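Local coordinates for putative capsular polysaccharide biosynthesis protein (Streptococcus pneumoniae serotype 4, PDB 6EWJ) that probably acts as a pyridoxal phosphate-dependent sugar aminotransferase in teichoic acid biosynthesis, at residues Leu49-Lys57 / Leu181-Ser192. Sequence-based numbering, arbitrary orientation.
Sequences LSLYTQTPK and LGSTYKGQPSGS. Unlike the reference sequence in segment 181-192: Thr184 (reference Ile).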
loop_
_atom_site.group_PDB
_atom_site.type_symbol
_atom_site.label_atom_id
_atom_site.label_comp_id
_atom_site.label_asym_id
_atom_site.label_seq_id
_atom_site.Cartn_x
_atom_site.Cartn_y
_atom_site.Cartn_z
ATOM N N LEU A 49 16.648 7.706 -10.040
ATOM C CA LEU A 49 16.728 6.262 -10.093
ATOM C C LEU A 49 16.791 5.737 -11.543
ATOM O O LEU A 49 17.562 4.816 -11.826
ATOM C CB LEU A 49 15.543 5.632 -9.310
ATOM C CG LEU A 49 15.647 5.625 -7.800
ATOM C CD1 LEU A 49 14.337 5.040 -7.209
ATOM C CD2 LEU A 49 16.838 4.794 -7.330
ATOM N N SER A 50 15.994 6.356 -12.425
ATOM C CA SER A 50 15.978 6.032 -13.871
ATOM C C SER A 50 17.364 6.209 -14.516
ATOM O O SER A 50 17.845 5.332 -15.220
ATOM C CB SER A 50 14.964 6.871 -14.626
ATOM O OG SER A 50 13.640 6.599 -14.230
ATOM N N LEU A 51 18.018 7.317 -14.183
ATOM C CA LEU A 51 19.400 7.523 -14.610
ATOM C C LEU A 51 20.337 6.460 -14.046
ATOM O O LEU A 51 21.220 5.939 -14.767
ATOM C CB LEU A 51 19.906 8.915 -14.241
ATOM C CG LEU A 51 19.175 10.049 -14.931
ATOM C CD1 LEU A 51 19.484 11.350 -14.213
ATOM C CD2 LEU A 51 19.538 10.188 -16.421
ATOM N N TYR A 52 20.187 6.162 -12.767
ATOM C CA TYR A 52 21.013 5.145 -12.102
ATOM C C TYR A 52 20.827 3.749 -12.711
ATOM O O TYR A 52 21.818 3.024 -12.887
ATOM C CB TYR A 52 20.764 5.124 -10.584
ATOM C CG TYR A 52 21.665 4.211 -9.803
ATOM C CD1 TYR A 52 22.970 4.560 -9.520
ATOM C CD2 TYR A 52 21.201 2.994 -9.313
ATOM C CE1 TYR A 52 23.826 3.703 -8.807
ATOM C CE2 TYR A 52 22.043 2.147 -8.592
ATOM C CZ TYR A 52 23.364 2.509 -8.357
ATOM O OH TYR A 52 24.219 1.659 -7.644
ATOM N N THR A 53 19.594 3.370 -13.028
ATOM C CA THR A 53 19.314 2.054 -13.611
ATOM C C THR A 53 19.322 2.054 -15.144
ATOM O O THR A 53 19.109 1.002 -15.759
ATOM C CB THR A 53 17.954 1.436 -13.120
ATOM O OG1 THR A 53 16.877 2.295 -13.488
ATOM C CG2 THR A 53 17.977 1.162 -11.614
ATOM N N GLN A 54 19.591 3.213 -15.763
ATOM C CA GLN A 54 19.631 3.350 -17.226
ATOM C C GLN A 54 18.317 2.893 -17.876
ATOM O O GLN A 54 18.300 2.162 -18.870
ATOM C CB GLN A 54 20.852 2.637 -17.837
ATOM C CG GLN A 54 22.142 3.269 -17.336
ATOM C CD GLN A 54 23.397 2.661 -17.919
ATOM O OE1 GLN A 54 23.396 2.143 -19.026
ATOM N NE2 GLN A 54 24.475 2.701 -17.154
ATOM N N THR A 55 17.219 3.366 -17.291
ATOM C CA THR A 55 15.887 3.125 -17.838
ATOM C C THR A 55 15.226 4.453 -18.022
ATOM O O THR A 55 15.661 5.427 -17.419
ATOM C CB THR A 55 15.032 2.253 -16.889
ATOM O OG1 THR A 55 15.108 2.780 -15.559
ATOM C CG2 THR A 55 15.513 0.828 -16.917
ATOM N N PRO A 56 14.185 4.519 -18.855
ATOM C CA PRO A 56 13.614 5.848 -19.160
ATOM C C PRO A 56 12.749 6.414 -18.078
ATOM O O PRO A 56 12.740 7.626 -17.866
ATOM C CB PRO A 56 12.822 5.621 -20.469
ATOM C CG PRO A 56 12.576 4.177 -20.521
ATOM C CD PRO A 56 13.758 3.510 -19.830
ATOM N N LYS A 57 12.022 5.550 -17.369
ATOM C CA LYS A 57 11.089 6.027 -16.351
ATOM C C LYS A 57 11.063 5.043 -15.205
ATOM O O LYS A 57 11.214 3.847 -15.436
ATOM C CB LYS A 57 9.672 6.108 -16.898
ATOM C CG LYS A 57 9.421 7.018 -18.075
ATOM C CD LYS A 57 9.597 8.494 -17.767
ATOM C CE LYS A 57 8.486 9.068 -16.898
ATOM N NZ LYS A 57 8.494 10.574 -16.994
ATOM N N LEU A 181 19.378 -3.625 -6.413
ATOM C CA LEU A 181 19.615 -2.241 -6.831
ATOM C C LEU A 181 21.134 -1.975 -6.858
ATOM O O LEU A 181 21.821 -2.158 -5.826
ATOM C CB LEU A 181 18.951 -1.252 -5.934
ATOM C CG LEU A 181 19.142 0.214 -6.379
ATOM C CD1 LEU A 181 18.385 0.535 -7.674
ATOM C CD2 LEU A 181 18.717 1.108 -5.227
ATOM N N GLY A 182 21.642 -1.573 -8.041
ATOM C CA GLY A 182 23.062 -1.348 -8.243
ATOM C C GLY A 182 23.898 -2.528 -8.711
ATOM O O GLY A 182 25.081 -2.379 -8.914
ATOM N N SER A 183 23.311 -3.707 -8.871
ATOM C CA SER A 183 24.002 -4.845 -9.439
ATOM C C SER A 183 24.147 -4.629 -10.949
ATOM O O SER A 183 23.376 -3.882 -11.542
ATOM C CB SER A 183 23.228 -6.147 -9.178
ATOM O OG SER A 183 23.089 -6.377 -7.777
ATOM N N THR A 184 25.136 -5.278 -11.548
ATOM C CA THR A 184 25.313 -5.274 -13.009
ATOM C C THR A 184 25.516 -6.684 -13.598
ATOM O O THR A 184 25.963 -7.597 -12.931
ATOM C CB THR A 184 26.513 -4.429 -13.447
ATOM O OG1 THR A 184 27.670 -5.041 -12.911
ATOM C CG2 THR A 184 26.387 -2.982 -12.962
ATOM N N TYR A 185 25.102 -6.816 -14.856
ATOM C CA TYR A 185 25.209 -8.011 -15.683
ATOM C C TYR A 185 25.768 -7.547 -17.010
ATOM O O TYR A 185 25.125 -6.783 -17.730
ATOM C CB TYR A 185 23.833 -8.611 -15.917
ATOM C CG TYR A 185 23.778 -9.741 -16.881
ATOM C CD1 TYR A 185 24.191 -10.972 -16.501
ATOM C CD2 TYR A 185 23.231 -9.592 -18.145
ATOM C CE1 TYR A 185 24.194 -12.038 -17.392
ATOM C CE2 TYR A 185 23.206 -10.643 -19.052
ATOM C CZ TYR A 185 23.706 -11.874 -18.660
ATOM O OH TYR A 185 23.660 -12.952 -19.489
ATOM N N LYS A 186 26.976 -8.015 -17.332
ATOM C CA LYS A 186 27.702 -7.622 -18.529
ATOM C C LYS A 186 27.813 -6.111 -18.585
ATOM O O LYS A 186 27.618 -5.510 -19.628
ATOM C CB LYS A 186 27.053 -8.221 -19.772
ATOM C CG LYS A 186 27.158 -9.756 -19.751
ATOM C CD LYS A 186 26.587 -10.426 -20.981
ATOM C CE LYS A 186 26.876 -11.916 -20.934
ATOM N NZ LYS A 186 27.413 -12.378 -22.210
ATOM N N GLY A 187 28.100 -5.506 -17.426
ATOM C CA GLY A 187 28.242 -4.067 -17.326
ATOM C C GLY A 187 26.965 -3.242 -17.304
ATOM O O GLY A 187 27.070 -2.002 -17.196
ATOM N N GLN A 188 25.788 -3.868 -17.427
ATOM C CA GLN A 188 24.539 -3.102 -17.488
ATOM C C GLN A 188 23.812 -3.188 -16.147
ATOM O O GLN A 188 23.759 -4.272 -15.559
ATOM C CB GLN A 188 23.609 -3.624 -18.561
ATOM C CG GLN A 188 24.162 -3.924 -19.943
ATOM C CD GLN A 188 23.287 -4.960 -20.653
ATOM O OE1 GLN A 188 22.489 -4.609 -21.504
ATOM N NE2 GLN A 188 23.428 -6.260 -20.277
ATOM N N PRO A 189 23.209 -2.085 -15.686
ATOM C CA PRO A 189 22.557 -2.077 -14.357
ATOM C C PRO A 189 21.294 -2.852 -14.348
ATOM O O PRO A 189 20.528 -2.826 -15.312
ATOM C CB PRO A 189 22.280 -0.583 -14.093
ATOM C CG PRO A 189 22.552 0.123 -15.362
ATOM C CD PRO A 189 23.377 -0.732 -16.238
ATOM N N SER A 190 21.050 -3.550 -13.252
ATOM C CA SER A 190 19.750 -4.203 -13.038
ATOM C C SER A 190 18.715 -3.095 -13.159
ATOM O O SER A 190 18.995 -1.932 -12.767
ATOM C CB SER A 190 19.678 -4.921 -11.701
ATOM O OG SER A 190 18.611 -5.870 -11.740
ATOM N N GLY A 191 17.612 -3.408 -13.812
ATOM C CA GLY A 191 16.638 -2.394 -14.243
ATOM C C GLY A 191 16.615 -2.279 -15.766
ATOM O O GLY A 191 15.557 -2.216 -16.354
ATOM N N SER A 192 17.807 -2.332 -16.377
ATOM C CA SER A 192 17.986 -2.231 -17.828
ATOM C C SER A 192 18.066 -3.575 -18.551
ATOM O O SER A 192 18.202 -3.602 -19.761
ATOM C CB SER A 192 19.258 -1.434 -18.146
ATOM O OG SER A 192 20.440 -2.159 -17.850
#
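Tyr52, Thr53 and Gln54 make a van der Waals contact, with no hydrogen bond across it, against Leu181, Gly182 and Pro189, where the Schellman-capped C-terminus of helix 40-53 meets a beta hairpin. The hairpin, strands 184-185 and 188-189 joined by a type I' turn, is part of the connection between strands 172-177 and 196-200 of the large mixed sheet in this fold type I family member. Gln54, at positive phi (56°), is the C' residue of the Schellman motif, in which Thr55 N bonds back to Ser50 O. The extended Gln54 side chain crosses the Pro189 ring at about a right angle, with Gln54 NE2 3.7 Å from Pro189 CG. Tyr52 has CG anti to the backbone N (chi1 -174°), which carries the ring out to Leu181 and Gly182; Leu181 CD1 sits at the ring edge, 4.1 Å from Tyr52 CD2, while Tyr52 OH approaches Gly182 CA to 3.3 Å. The Leu181 side chain is about 8 Å from that of Lys205, the predicted cofactor-attachment lysine. Next to Tyr52, Thr53 turns CG2 onto Ser190 O at 3.5 Å; its OG1 is hydrogen-bonded to Thr55 OG1, which also bonds Thr216 OG1. Gly191, lacking a side chain, backs onto Thr53. Thr55 CG2 presses to 3.1 Å from Gly191 O, a tight contact, and Ser192 CB lies 3.4 Å from Thr53 O. Ser192 OG donates to a lone pair of Pro189 O, in the carbonyl plane at 2.6 Å.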